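Local coordinates for GTP-binding protein (Pyrococcus horikoshii, PDB 1WXQ) that is of unknown function but probably binds GTP and may hydrolyse nucleotide, at residues I71-V76 and V342-K347; A102-H107 and N310-D315; Y124-E129 and V236-K241; E209-R212 and P216-I219. All coordinates share one frame; numbering follows the deposited sequence.

Contact 1 of 4, residues I71-V76 and V342-K347; sequences IPVKMV and VFLMKK
Both branches of Ile71 meet Val342, and CD1 also reaches Leu344; this is where the strand segment 71-76 and segment 342-347 pack most closely. CG2 of Ile71 lies 3.7 Å from CG1 of Val342. The other branch runs on nearly straight (chi2 169°), which carries CD1 of Ile71 to 3.9 Å from CG2 of Val342 and 4.1 Å from CD2 of Leu344. CD1 of Ile71 thus rests against both side chains, crossing each at a slant. Tyr323 and Tyr62 also touch Val342, so this end is well buried.

Further along, the packing loosens. CG2 of Val73 comes no nearer than 4.3 Å to CD1 of Leu344, which is partly exposed, and beyond this pair the two backbones part. Lys74 and Lys346 lie on the solvent side, where Lys74 pairs with Glu2 and Lys346 with the carbonyl of Leu317.

No hydrogen bond crosses between the segments. Strand 68-77 belongs to the central sheet of the G domain and strand 343-346 is an edge strand of the small C-terminal sheet, so the arrangement is an apolar interface between a GTPase domain and a TGS domain, the latter of the ubiquitin-like class.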
loop_
_atom_site.group_PDB
_atom_site.type_symbol
_atom_site.label_atom_id
_atom_site.label_comp_id
_atom_site.label_asym_id
_atom_site.label_seq_id
_atom_site.Cartn_x
_atom_site.Cartn_y
_atom_site.Cartn_z
ATOM N N ILE A 71 9.017 8.150 -6.303
ATOM C CA ILE A 71 8.709 6.936 -7.047
ATOM C C ILE A 71 7.205 6.838 -7.279
ATOM O O ILE A 71 6.436 6.846 -6.329
ATOM C CB ILE A 71 9.168 5.714 -6.234
ATOM C CG1 ILE A 71 10.484 6.043 -5.520
ATOM C CG2 ILE A 71 9.328 4.505 -7.140
ATOM C CD1 ILE A 71 10.916 5.019 -4.487
ATOM N N PRO A 72 6.766 6.740 -8.548
ATOM C CA PRO A 72 5.336 6.641 -8.889
ATOM C C PRO A 72 4.623 5.368 -8.415
ATOM O O PRO A 72 5.223 4.301 -8.338
ATOM C CB PRO A 72 5.330 6.791 -10.415
ATOM C CG PRO A 72 6.638 6.216 -10.815
ATOM C CD PRO A 72 7.587 6.796 -9.771
ATOM N N VAL A 73 3.328 5.511 -8.125
ATOM C CA VAL A 73 2.479 4.437 -7.611
ATOM C C VAL A 73 1.042 4.589 -8.089
ATOM O O VAL A 73 0.462 5.660 -7.972
ATOM C CB VAL A 73 2.441 4.472 -6.057
ATOM C CG1 VAL A 73 1.392 3.485 -5.524
ATOM C CG2 VAL A 73 3.824 4.177 -5.494
ATOM N N LYS A 74 0.454 3.509 -8.598
ATOM C CA LYS A 74 -0.930 3.557 -9.066
ATOM C C LYS A 74 -1.883 3.804 -7.905
ATOM O O LYS A 74 -1.677 3.292 -6.801
ATOM C CB LYS A 74 -1.327 2.243 -9.734
ATOM C CG LYS A 74 -1.155 2.196 -11.239
ATOM C CD LYS A 74 -1.970 1.043 -11.829
ATOM C CE LYS A 74 -3.440 1.170 -11.453
ATOM N NZ LYS A 74 -4.234 0.009 -11.906
HETATM N N MSE A 75 -2.936 4.572 -8.172
HETATM C CA MSE A 75 -3.936 4.882 -7.166
HETATM C C MSE A 75 -5.309 4.843 -7.828
HETATM O O MSE A 75 -5.482 5.335 -8.943
HETATM C CB MSE A 75 -3.662 6.257 -6.552
HETATM C CG MSE A 75 -4.538 6.576 -5.358
HETATM SE SE MSE A 75 -3.924 8.099 -4.338
HETATM C CE MSE A 75 -2.948 7.142 -2.957
ATOM N N VAL A 76 -6.280 4.260 -7.134
ATOM C CA VAL A 76 -7.629 4.099 -7.643
ATOM C C VAL A 76 -8.676 4.801 -6.780
ATOM O O VAL A 76 -8.675 4.655 -5.556
ATOM C CB VAL A 76 -7.968 2.592 -7.706
ATOM C CG1 VAL A 76 -9.367 2.368 -8.280
ATOM C CG2 VAL A 76 -6.926 1.877 -8.542
ATOM N N VAL A 342 14.471 2.778 -10.454
ATOM C CA VAL A 342 14.263 2.435 -9.058
ATOM C C VAL A 342 13.121 1.445 -8.976
ATOM O O VAL A 342 12.102 1.605 -9.648
ATOM C CB VAL A 342 13.868 3.667 -8.214
ATOM C CG1 VAL A 342 12.629 4.327 -8.808
ATOM C CG2 VAL A 342 13.592 3.246 -6.781
ATOM N N PHE A 343 13.281 0.429 -8.143
ATOM C CA PHE A 343 12.221 -0.553 -7.983
ATOM C C PHE A 343 11.811 -0.747 -6.527
ATOM O O PHE A 343 12.642 -0.752 -5.612
ATOM C CB PHE A 343 12.643 -1.887 -8.608
ATOM C CG PHE A 343 12.718 -1.843 -10.112
ATOM C CD1 PHE A 343 11.561 -1.863 -10.881
ATOM C CD2 PHE A 343 13.946 -1.729 -10.759
ATOM C CE1 PHE A 343 11.622 -1.767 -12.279
ATOM C CE2 PHE A 343 14.020 -1.630 -12.157
ATOM C CZ PHE A 343 12.858 -1.649 -12.914
ATOM N N LEU A 344 10.507 -0.857 -6.323
ATOM C CA LEU A 344 9.952 -1.093 -5.006
ATOM C C LEU A 344 10.025 -2.615 -4.831
ATOM O O LEU A 344 9.303 -3.363 -5.494
ATOM C CB LEU A 344 8.493 -0.618 -4.969
ATOM C CG LEU A 344 8.090 0.868 -4.885
ATOM C CD1 LEU A 344 6.595 1.065 -4.609
ATOM C CD2 LEU A 344 8.931 1.518 -3.794
HETATM N N MSE A 345 10.927 -3.068 -3.969
HETATM C CA MSE A 345 11.090 -4.488 -3.693
HETATM C C MSE A 345 10.490 -4.823 -2.328
HETATM O O MSE A 345 10.530 -4.010 -1.408
HETATM C CB MSE A 345 12.574 -4.857 -3.669
HETATM C CG MSE A 345 13.345 -4.433 -4.905
HETATM SE SE MSE A 345 12.456 -5.041 -6.493
HETATM C CE MSE A 345 12.810 -6.942 -6.295
ATOM N N LYS A 346 9.948 -6.025 -2.199
ATOM C CA LYS A 346 9.408 -6.448 -0.937
ATOM C C LYS A 346 10.555 -6.837 -0.038
ATOM O O LYS A 346 11.542 -7.421 -0.465
ATOM C CB LYS A 346 8.507 -7.657 -1.188
ATOM C CG LYS A 346 8.022 -8.299 0.113
ATOM C CD LYS A 346 6.759 -7.627 0.654
ATOM C CE LYS A 346 6.301 -8.229 1.985
ATOM N NZ LYS A 346 5.016 -7.650 2.372
ATOM N N LYS A 347 10.511 -6.472 1.241
ATOM C CA LYS A 347 11.632 -6.811 2.124
ATOM C C LYS A 347 11.747 -8.335 2.114
ATOM O O LYS A 347 10.736 -9.046 2.173
ATOM C CB LYS A 347 11.411 -6.283 3.557
ATOM C CG LYS A 347 11.483 -4.750 3.678
ATOM C CD LYS A 347 11.394 -4.268 5.132
ATOM C CE LYS A 347 11.806 -2.780 5.305
ATOM N NZ LYS A 347 10.923 -1.741 4.641
#

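Contact 2 of 4, residues A102-H107 and N310-D315; sequences ASALIH and NRVVFD
Val312, which meets Ala104 and Ile106 across the contact, follows directly on Arg311, whose flat guanidinium has CB of Asp315 at its edge and in its plane. The carboxylate one helical turn on completes a salt bridge, with NE of Arg311 3.2 Å from OD2 of Asp315. That oxygen is met on its anti side, and the bond is tilted at both ends: the donor stands 29° out of the carboxylate plane, the acceptor 16° out of the guanidinium plane. NH2 of Arg311 adds a weak bond to the same oxygen. Both side chains also rest on Ile245. Another flat group, the ring of Phe314, makes an edge-to-face pair with Phe386.

The face of the helix turned to strand 104-110 is apolar. Here helix 305-316 packs across the central, largely parallel sheet of a P-loop NTPase-like G domain, in which strand 104-110 lies between strands 2-7 and 217-222. Val312 carries the contact. Its methyls divide between two residues of the strand: CG1, anti to the backbone N (chi1 174°), reaches CB of Ala104 at 3.5 Å, while CG2 reaches CG1 of Ile106 at 3.7 Å and, more loosely, its CD1 at 4.2 Å. Ala104 and Ile106 are two apart on the strand, and Leu105 between them points away from the helix and touches Leu99 and Met217. Val308 and Ile309 continue the cover of Ile106 along the helix, as Leu316 does for Ala104, and Val218 of the adjoining strand also touches Val312.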
loop_
_atom_site.group_PDB
_atom_site.type_symbol
_atom_site.label_atom_id
_atom_site.label_comp_id
_atom_site.label_asym_id
_atom_site.label_seq_id
_atom_site.Cartn_x
_atom_site.Cartn_y
_atom_site.Cartn_z
ATOM N N ALA A 102 -6.441 -4.272 -5.426
ATOM C CA ALA A 102 -5.658 -3.399 -4.573
ATOM C C ALA A 102 -4.681 -4.163 -3.694
ATOM O O ALA A 102 -5.018 -5.193 -3.139
ATOM C CB ALA A 102 -6.594 -2.564 -3.698
ATOM N N SER A 103 -3.463 -3.655 -3.579
ATOM C CA SER A 103 -2.482 -4.278 -2.707
ATOM C C SER A 103 -2.731 -3.704 -1.311
ATOM O O SER A 103 -2.339 -4.286 -0.305
ATOM C CB SER A 103 -1.059 -3.923 -3.139
ATOM O OG SER A 103 -0.768 -4.473 -4.402
ATOM N N ALA A 104 -3.351 -2.535 -1.257
ATOM C CA ALA A 104 -3.633 -1.924 0.030
ATOM C C ALA A 104 -4.677 -0.870 -0.161
ATOM O O ALA A 104 -4.910 -0.408 -1.275
ATOM C CB ALA A 104 -2.380 -1.302 0.644
ATOM N N LEU A 105 -5.311 -0.488 0.935
ATOM C CA LEU A 105 -6.336 0.521 0.861
ATOM C C LEU A 105 -6.089 1.629 1.871
ATOM O O LEU A 105 -5.607 1.381 2.976
ATOM C CB LEU A 105 -7.690 -0.090 1.181
ATOM C CG LEU A 105 -8.182 -1.337 0.480
ATOM C CD1 LEU A 105 -9.316 -1.939 1.318
ATOM C CD2 LEU A 105 -8.631 -1.000 -0.910
ATOM N N ILE A 106 -6.433 2.847 1.477
ATOM C CA ILE A 106 -6.345 3.983 2.367
ATOM C C ILE A 106 -7.805 4.315 2.686
ATOM O O ILE A 106 -8.535 4.840 1.842
ATOM C CB ILE A 106 -5.710 5.190 1.684
ATOM C CG1 ILE A 106 -4.243 4.901 1.387
ATOM C CG2 ILE A 106 -5.843 6.430 2.580
ATOM C CD1 ILE A 106 -3.571 6.024 0.621
ATOM N N HIS A 107 -8.248 3.979 3.891
ATOM C CA HIS A 107 -9.628 4.271 4.245
ATOM C C HIS A 107 -9.784 5.641 4.917
ATOM O O HIS A 107 -9.427 5.821 6.085
ATOM C CB HIS A 107 -10.197 3.179 5.155
ATOM C CG HIS A 107 -11.666 3.338 5.421
ATOM N ND1 HIS A 107 -12.408 4.343 4.853
ATOM C CD2 HIS A 107 -12.509 2.610 6.179
ATOM C CE1 HIS A 107 -13.667 4.235 5.251
ATOM N NE2 HIS A 107 -13.757 3.199 6.050
ATOM N N ASN A 310 3.205 7.106 2.339
ATOM C CA ASN A 310 4.496 6.519 2.668
ATOM C C ASN A 310 4.280 5.321 3.613
ATOM O O ASN A 310 4.987 4.310 3.515
ATOM C CB ASN A 310 5.438 7.552 3.338
ATOM C CG ASN A 310 5.963 8.628 2.361
ATOM O OD1 ASN A 310 5.779 8.542 1.133
ATOM N ND2 ASN A 310 6.626 9.644 2.912
ATOM N N ARG A 311 3.302 5.414 4.517
ATOM C CA ARG A 311 3.066 4.317 5.456
ATOM C C ARG A 311 2.501 3.112 4.742
ATOM O O ARG A 311 2.765 1.974 5.139
ATOM C CB ARG A 311 2.132 4.743 6.610
ATOM C CG ARG A 311 2.755 5.745 7.590
ATOM C CD ARG A 311 4.029 5.189 8.280
ATOM N NE ARG A 311 3.726 4.137 9.246
ATOM C CZ ARG A 311 3.206 4.355 10.455
ATOM N NH1 ARG A 311 2.937 5.588 10.860
ATOM N NH2 ARG A 311 2.937 3.333 11.253
ATOM N N VAL A 312 1.732 3.348 3.682
ATOM C CA VAL A 312 1.178 2.227 2.922
ATOM C C VAL A 312 2.293 1.468 2.176
ATOM O O VAL A 312 2.407 0.248 2.269
ATOM C CB VAL A 312 0.147 2.685 1.868
ATOM C CG1 VAL A 312 -0.271 1.490 1.034
ATOM C CG2 VAL A 312 -1.063 3.322 2.530
ATOM N N VAL A 313 3.110 2.221 1.451
ATOM C CA VAL A 313 4.209 1.688 0.649
ATOM C C VAL A 313 5.357 1.045 1.425
ATOM O O VAL A 313 5.710 -0.118 1.183
ATOM C CB VAL A 313 4.804 2.814 -0.255
ATOM C CG1 VAL A 313 5.933 2.271 -1.116
ATOM C CG2 VAL A 313 3.707 3.397 -1.140
ATOM N N PHE A 314 5.930 1.817 2.346
ATOM C CA PHE A 314 7.071 1.399 3.159
ATOM C C PHE A 314 6.764 0.538 4.388
ATOM O O PHE A 314 7.579 -0.279 4.801
ATOM C CB PHE A 314 7.832 2.637 3.632
ATOM C CG PHE A 314 8.286 3.536 2.521
ATOM C CD1 PHE A 314 8.968 3.016 1.410
ATOM C CD2 PHE A 314 8.047 4.908 2.587
ATOM C CE1 PHE A 314 9.407 3.855 0.374
ATOM C CE2 PHE A 314 8.478 5.763 1.562
ATOM C CZ PHE A 314 9.163 5.233 0.449
ATOM N N ASP A 315 5.596 0.730 4.984
ATOM C CA ASP A 315 5.241 -0.015 6.180
ATOM C C ASP A 315 4.279 -1.159 5.935
ATOM O O ASP A 315 4.645 -2.323 6.103
ATOM C CB ASP A 315 4.641 0.932 7.209
ATOM C CG ASP A 315 4.603 0.335 8.578
ATOM O OD1 ASP A 315 4.376 -0.889 8.674
ATOM O OD2 ASP A 315 4.787 1.090 9.556
#

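Contact 3 of 4, residues Y124-E129 and V236-K241; sequences YHDPVE and VREEEK
Van der Waals contact centres on Val128, which points into the carboxylates of Glu238 and Glu239. The methyls of Val128 face the Glu238 carboxylate, the two side chains coming from opposite directions, whereas Glu239 crosses Val128 at a slant. CG1 of Val128 and OE2 of Glu238 are modelled too close together, so the exact spacing here is doubtful. Glu238 gets there by an extended chain, with CG anti to the backbone N (chi1 -163°); Glu239 instead bends at chi2, -49°, and its OE1 turns to a salt bridge with Arg242.

These residues join the start of helix 127-147, which follows strand 104-110, to helix 229-241, which lies between the parallel neighbouring strands 217-222 and 245-249 as the helix of a beta-alpha-beta unit. Leu235 supports the junction by touching both Pro127 and Val128.

The electrostatic part is probably unfavourable if the acids are charged. OD2 of Asp126 stands 4.1 Å from OE1 of Glu238, with the carboxylate planes turned 73° against each other, and Glu129 adds a third acid nearby; such crowding may make proton loss somewhat harder for one of them. An alanine at Glu238 is likely to uncover the Val128 methyls on that side and to leave Asp126 without the acid that faces it. No hydrogen bond spans the segments. The peptide N of Asp126 sits above one face of the Tyr124 ring, offset toward its rim.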
loop_
_atom_site.group_PDB
_atom_site.type_symbol
_atom_site.label_atom_id
_atom_site.label_comp_id
_atom_site.label_asym_id
_atom_site.label_seq_id
_atom_site.Cartn_x
_atom_site.Cartn_y
_atom_site.Cartn_z
ATOM N N TYR A 124 -22.873 13.410 16.120
ATOM C CA TYR A 124 -21.665 12.645 16.393
ATOM C C TYR A 124 -21.761 11.176 16.033
ATOM O O TYR A 124 -22.628 10.458 16.533
ATOM C CB TYR A 124 -21.283 12.749 17.866
ATOM C CG TYR A 124 -19.956 12.097 18.168
ATOM C CD1 TYR A 124 -18.765 12.671 17.727
ATOM C CD2 TYR A 124 -19.889 10.896 18.870
ATOM C CE1 TYR A 124 -17.540 12.066 17.977
ATOM C CE2 TYR A 124 -18.668 10.282 19.126
ATOM C CZ TYR A 124 -17.498 10.872 18.676
ATOM O OH TYR A 124 -16.284 10.270 18.922
ATOM N N HIS A 125 -20.853 10.732 15.173
ATOM C CA HIS A 125 -20.809 9.340 14.756
ATOM C C HIS A 125 -19.363 8.866 14.758
ATOM O O HIS A 125 -18.556 9.284 13.933
ATOM C CB HIS A 125 -21.413 9.172 13.363
ATOM C CG HIS A 125 -21.455 7.751 12.900
ATOM N ND1 HIS A 125 -22.153 6.771 13.574
ATOM C CD2 HIS A 125 -20.875 7.141 11.840
ATOM C CE1 HIS A 125 -22.001 5.617 12.949
ATOM N NE2 HIS A 125 -21.230 5.814 11.893
ATOM N N ASP A 126 -19.054 7.991 15.705
ATOM C CA ASP A 126 -17.724 7.442 15.873
ATOM C C ASP A 126 -17.189 6.843 14.568
ATOM O O ASP A 126 -17.767 5.910 14.020
ATOM C CB ASP A 126 -17.770 6.375 16.964
ATOM C CG ASP A 126 -16.448 6.226 17.694
ATOM O OD1 ASP A 126 -15.450 6.842 17.262
ATOM O OD2 ASP A 126 -16.408 5.487 18.703
ATOM N N PRO A 127 -16.074 7.388 14.048
ATOM C CA PRO A 127 -15.466 6.901 12.810
ATOM C C PRO A 127 -15.119 5.422 12.932
ATOM O O PRO A 127 -15.199 4.662 11.958
ATOM C CB PRO A 127 -14.222 7.773 12.680
ATOM C CG PRO A 127 -14.656 9.041 13.296
ATOM C CD PRO A 127 -15.338 8.560 14.543
ATOM N N VAL A 128 -14.725 5.035 14.140
ATOM C CA VAL A 128 -14.361 3.664 14.454
ATOM C C VAL A 128 -15.427 2.630 14.085
ATOM O O VAL A 128 -15.184 1.431 14.056
ATOM C CB VAL A 128 -14.243 3.471 15.991
ATOM C CG1 VAL A 128 -14.157 1.989 16.323
ATOM C CG2 VAL A 128 -13.027 4.235 16.534
ATOM N N GLU A 129 -16.613 3.186 13.778
ATOM C CA GLU A 129 -17.705 2.293 13.443
ATOM C C GLU A 129 -17.802 2.148 11.905
ATOM O O GLU A 129 -18.283 1.141 11.393
ATOM C CB GLU A 129 -19.090 2.782 13.982
ATOM C CG GLU A 129 -19.132 2.936 15.506
ATOM C CD GLU A 129 -19.304 1.619 16.254
ATOM O OE1 GLU A 129 -20.385 1.003 16.115
ATOM O OE2 GLU A 129 -18.369 1.208 16.985
ATOM N N VAL A 236 -7.028 7.208 16.939
ATOM C CA VAL A 236 -5.729 6.571 16.723
ATOM C C VAL A 236 -5.486 5.446 17.734
ATOM O O VAL A 236 -5.171 4.318 17.380
ATOM C CB VAL A 236 -4.636 7.633 16.864
ATOM C CG1 VAL A 236 -3.260 6.982 16.728
ATOM C CG2 VAL A 236 -4.796 8.694 15.794
ATOM N N ARG A 237 -5.671 5.761 19.008
ATOM C CA ARG A 237 -5.486 4.780 20.074
ATOM C C ARG A 237 -6.350 3.541 19.932
ATOM O O ARG A 237 -5.845 2.421 19.962
ATOM C CB ARG A 237 -5.768 5.417 21.437
ATOM C CG ARG A 237 -4.680 6.336 21.943
ATOM C CD ARG A 237 -3.517 5.579 22.560
ATOM N NE ARG A 237 -2.728 6.483 23.393
ATOM C CZ ARG A 237 -1.804 7.317 22.926
ATOM N NH1 ARG A 237 -1.534 7.356 21.624
ATOM N NH2 ARG A 237 -1.172 8.133 23.756
ATOM N N GLU A 238 -7.651 3.750 19.791
ATOM C CA GLU A 238 -8.600 2.655 19.677
ATOM C C GLU A 238 -8.239 1.728 18.514
ATOM O O GLU A 238 -8.094 0.517 18.687
ATOM C CB GLU A 238 -10.012 3.227 19.493
ATOM C CG GLU A 238 -11.153 2.260 19.746
ATOM C CD GLU A 238 -12.522 2.901 19.506
ATOM O OE1 GLU A 238 -12.740 4.063 19.930
ATOM O OE2 GLU A 238 -13.389 2.242 18.896
ATOM N N GLU A 239 -8.066 2.309 17.333
ATOM C CA GLU A 239 -7.747 1.537 16.145
ATOM C C GLU A 239 -6.335 0.964 16.039
ATOM O O GLU A 239 -6.142 -0.069 15.404
ATOM C CB GLU A 239 -8.067 2.363 14.893
ATOM C CG GLU A 239 -9.557 2.529 14.636
ATOM C CD GLU A 239 -10.306 1.204 14.700
ATOM O OE1 GLU A 239 -9.756 0.182 14.233
ATOM O OE2 GLU A 239 -11.448 1.178 15.213
ATOM N N GLU A 240 -5.342 1.607 16.645
ATOM C CA GLU A 240 -3.994 1.068 16.537
ATOM C C GLU A 240 -3.867 -0.206 17.367
ATOM O O GLU A 240 -2.918 -0.976 17.210
ATOM C CB GLU A 240 -2.940 2.111 16.924
ATOM C CG GLU A 240 -2.911 3.340 15.975
ATOM C CD GLU A 240 -1.497 3.907 15.736
ATOM O OE1 GLU A 240 -0.725 4.058 16.711
ATOM O OE2 GLU A 240 -1.156 4.212 14.573
ATOM N N LYS A 241 -4.835 -0.441 18.245
ATOM C CA LYS A 241 -4.820 -1.662 19.031
ATOM C C LYS A 241 -5.401 -2.776 18.161
ATOM O O LYS A 241 -5.070 -3.952 18.332
ATOM C CB LYS A 241 -5.665 -1.513 20.293
ATOM C CG LYS A 241 -4.952 -0.856 21.448
ATOM C CD LYS A 241 -5.667 -1.185 22.744
ATOM C CE LYS A 241 -4.859 -0.755 23.963
ATOM N NZ LYS A 241 -5.442 -1.310 25.216
#

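Contact 4 of 4, residues E209-R212 and P216-I219; sequences EIRR and PMVI
An extended first torsion and a turn at the second bring Arg211 alongside Met217. The arginine leaves the helix with CG opposite its backbone N (chi1 178°) and then turns at chi2, -93°, so that CD comes within 4.5 Å of CE of Met217, which is modelled as selenomethionine. This apolar touch is loose. The charged end of Arg211 has other partners, NE forming a salt bridge with Asp139 and NH1 with Glu135, both on helix 127-147, and Leu134 and Ile138 of that helix close over Met217.

Nearer the turn the contact is made by backbone. The carbonyl O of Arg211 lies 3.6 Å from N of Pro216, which as a proline nitrogen has no hydrogen to offer, and O of Arg212 is equally far, 3.6 Å, from CB of Pro216. Helix 200-214 therefore runs almost directly into strand 217-222. The strand lies parallel to its neighbour 104-110, and the connection between them, through helix 127-147 and the helices after it, is a much enlarged beta-alpha-beta crossover of the P-loop NTPase-like sheet.

On the exposed side Arg212 points away from the strand and folds back along its own helix. Its NH2 is 2.8 Å from OE2 of Glu209, yet the oxygen lies well out of the guanidinium plane, so the pairing is one of charge and no N-H is aimed at it. CD of Glu209 sits 3.4 Å above that plane, offset toward the rim. Lys188 brings a like charge close to NH2 of Arg212 and makes only a long, weak ion pair with Glu209.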
loop_
_atom_site.group_PDB
_atom_site.type_symbol
_atom_site.label_atom_id
_atom_site.label_comp_id
_atom_site.label_asym_id
_atom_site.label_seq_id
_atom_site.Cartn_x
_atom_site.Cartn_y
_atom_site.Cartn_z
ATOM N N GLU A 209 -8.657 -13.638 7.599
ATOM C CA GLU A 209 -7.213 -13.698 7.603
ATOM C C GLU A 209 -6.650 -13.297 6.247
ATOM O O GLU A 209 -5.572 -12.715 6.167
ATOM C CB GLU A 209 -6.740 -15.099 7.977
ATOM C CG GLU A 209 -5.228 -15.200 8.151
ATOM C CD GLU A 209 -4.627 -14.039 8.939
ATOM O OE1 GLU A 209 -5.173 -13.673 10.007
ATOM O OE2 GLU A 209 -3.594 -13.503 8.481
ATOM N N ILE A 210 -7.384 -13.597 5.183
ATOM C CA ILE A 210 -6.943 -13.262 3.833
ATOM C C ILE A 210 -7.024 -11.765 3.612
ATOM O O ILE A 210 -6.123 -11.169 3.018
ATOM C CB ILE A 210 -7.800 -13.988 2.775
ATOM C CG1 ILE A 210 -7.422 -15.469 2.737
ATOM C CG2 ILE A 210 -7.590 -13.381 1.419
ATOM C CD1 ILE A 210 -5.958 -15.688 2.391
ATOM N N ARG A 211 -8.107 -11.161 4.104
ATOM C CA ARG A 211 -8.317 -9.730 3.971
ATOM C C ARG A 211 -7.172 -8.990 4.640
ATOM O O ARG A 211 -6.563 -8.110 4.048
ATOM C CB ARG A 211 -9.649 -9.324 4.619
ATOM C CG ARG A 211 -9.943 -7.831 4.584
ATOM C CD ARG A 211 -9.463 -7.119 5.841
ATOM N NE ARG A 211 -10.132 -7.657 7.021
ATOM C CZ ARG A 211 -9.954 -7.223 8.269
ATOM N NH1 ARG A 211 -9.123 -6.224 8.523
ATOM N NH2 ARG A 211 -10.606 -7.801 9.269
ATOM N N ARG A 212 -6.887 -9.374 5.881
ATOM C CA ARG A 212 -5.836 -8.757 6.676
ATOM C C ARG A 212 -4.502 -8.684 5.945
ATOM O O ARG A 212 -3.752 -7.726 6.106
ATOM C CB ARG A 212 -5.654 -9.524 7.983
ATOM C CG ARG A 212 -6.065 -8.773 9.257
ATOM C CD ARG A 212 -5.510 -9.544 10.444
ATOM N NE ARG A 212 -4.231 -10.129 10.041
ATOM C CZ ARG A 212 -3.598 -11.111 10.678
ATOM N NH1 ARG A 212 -4.115 -11.646 11.782
ATOM N NH2 ARG A 212 -2.448 -11.573 10.186
ATOM N N PRO A 216 -4.817 -5.047 3.237
ATOM C CA PRO A 216 -4.393 -4.294 4.414
ATOM C C PRO A 216 -4.678 -2.835 4.149
ATOM O O PRO A 216 -4.634 -2.375 3.003
ATOM C CB PRO A 216 -2.898 -4.580 4.474
ATOM C CG PRO A 216 -2.536 -4.624 3.030
ATOM C CD PRO A 216 -3.654 -5.447 2.427
HETATM N N MSE A 217 -4.973 -2.084 5.194
HETATM C CA MSE A 217 -5.258 -0.684 4.965
HETATM C C MSE A 217 -4.717 0.289 5.973
HETATM O O MSE A 217 -4.301 -0.078 7.067
HETATM C CB MSE A 217 -6.763 -0.470 4.801
HETATM C CG MSE A 217 -7.679 -1.271 5.718
HETATM SE SE MSE A 217 -9.541 -0.932 5.205
HETATM C CE MSE A 217 -10.168 -2.760 5.160
ATOM N N VAL A 218 -4.667 1.543 5.549
ATOM C CA VAL A 218 -4.229 2.610 6.413
ATOM C C VAL A 218 -5.426 3.540 6.481
ATOM O O VAL A 218 -6.101 3.786 5.479
ATOM C CB VAL A 218 -3.008 3.357 5.862
ATOM C CG1 VAL A 218 -2.756 4.624 6.688
ATOM C CG2 VAL A 218 -1.789 2.457 5.925
ATOM N N ILE A 219 -5.688 4.041 7.677
ATOM C CA ILE A 219 -6.812 4.915 7.884
ATOM C C ILE A 219 -6.422 6.395 7.902
ATOM O O ILE A 219 -5.567 6.823 8.673
ATOM C CB ILE A 219 -7.517 4.524 9.192
ATOM C CG1 ILE A 219 -7.788 3.020 9.160
ATOM C CG2 ILE A 219 -8.816 5.321 9.356
ATOM C CD1 ILE A 219 -8.387 2.472 10.422
#

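Contact 2 lies at the heart of the chain and contact 1 is buried like it; contacts 3 and 4 are partly buried, contact 3 being the most peripheral, its centre about 21 Å from the centre of the chain. Contacts 1, 2 and 4 all reach the central sheet; 2 and 4 use neighbouring strands of it, joined by probable hydrogen bonds from Leu105 O to Val218 N and from His107 N to Val218 O. Contacts 1 and 2 touch directly, Leu344 of the C-terminal domain meeting Val313 of the helix. The chemistry follows the place: contacts 1 and 2 are purely aliphatic across their segments, contact 4 mixes backbone packing with charged ends turned elsewhere, and contact 3 sets acids against a valine.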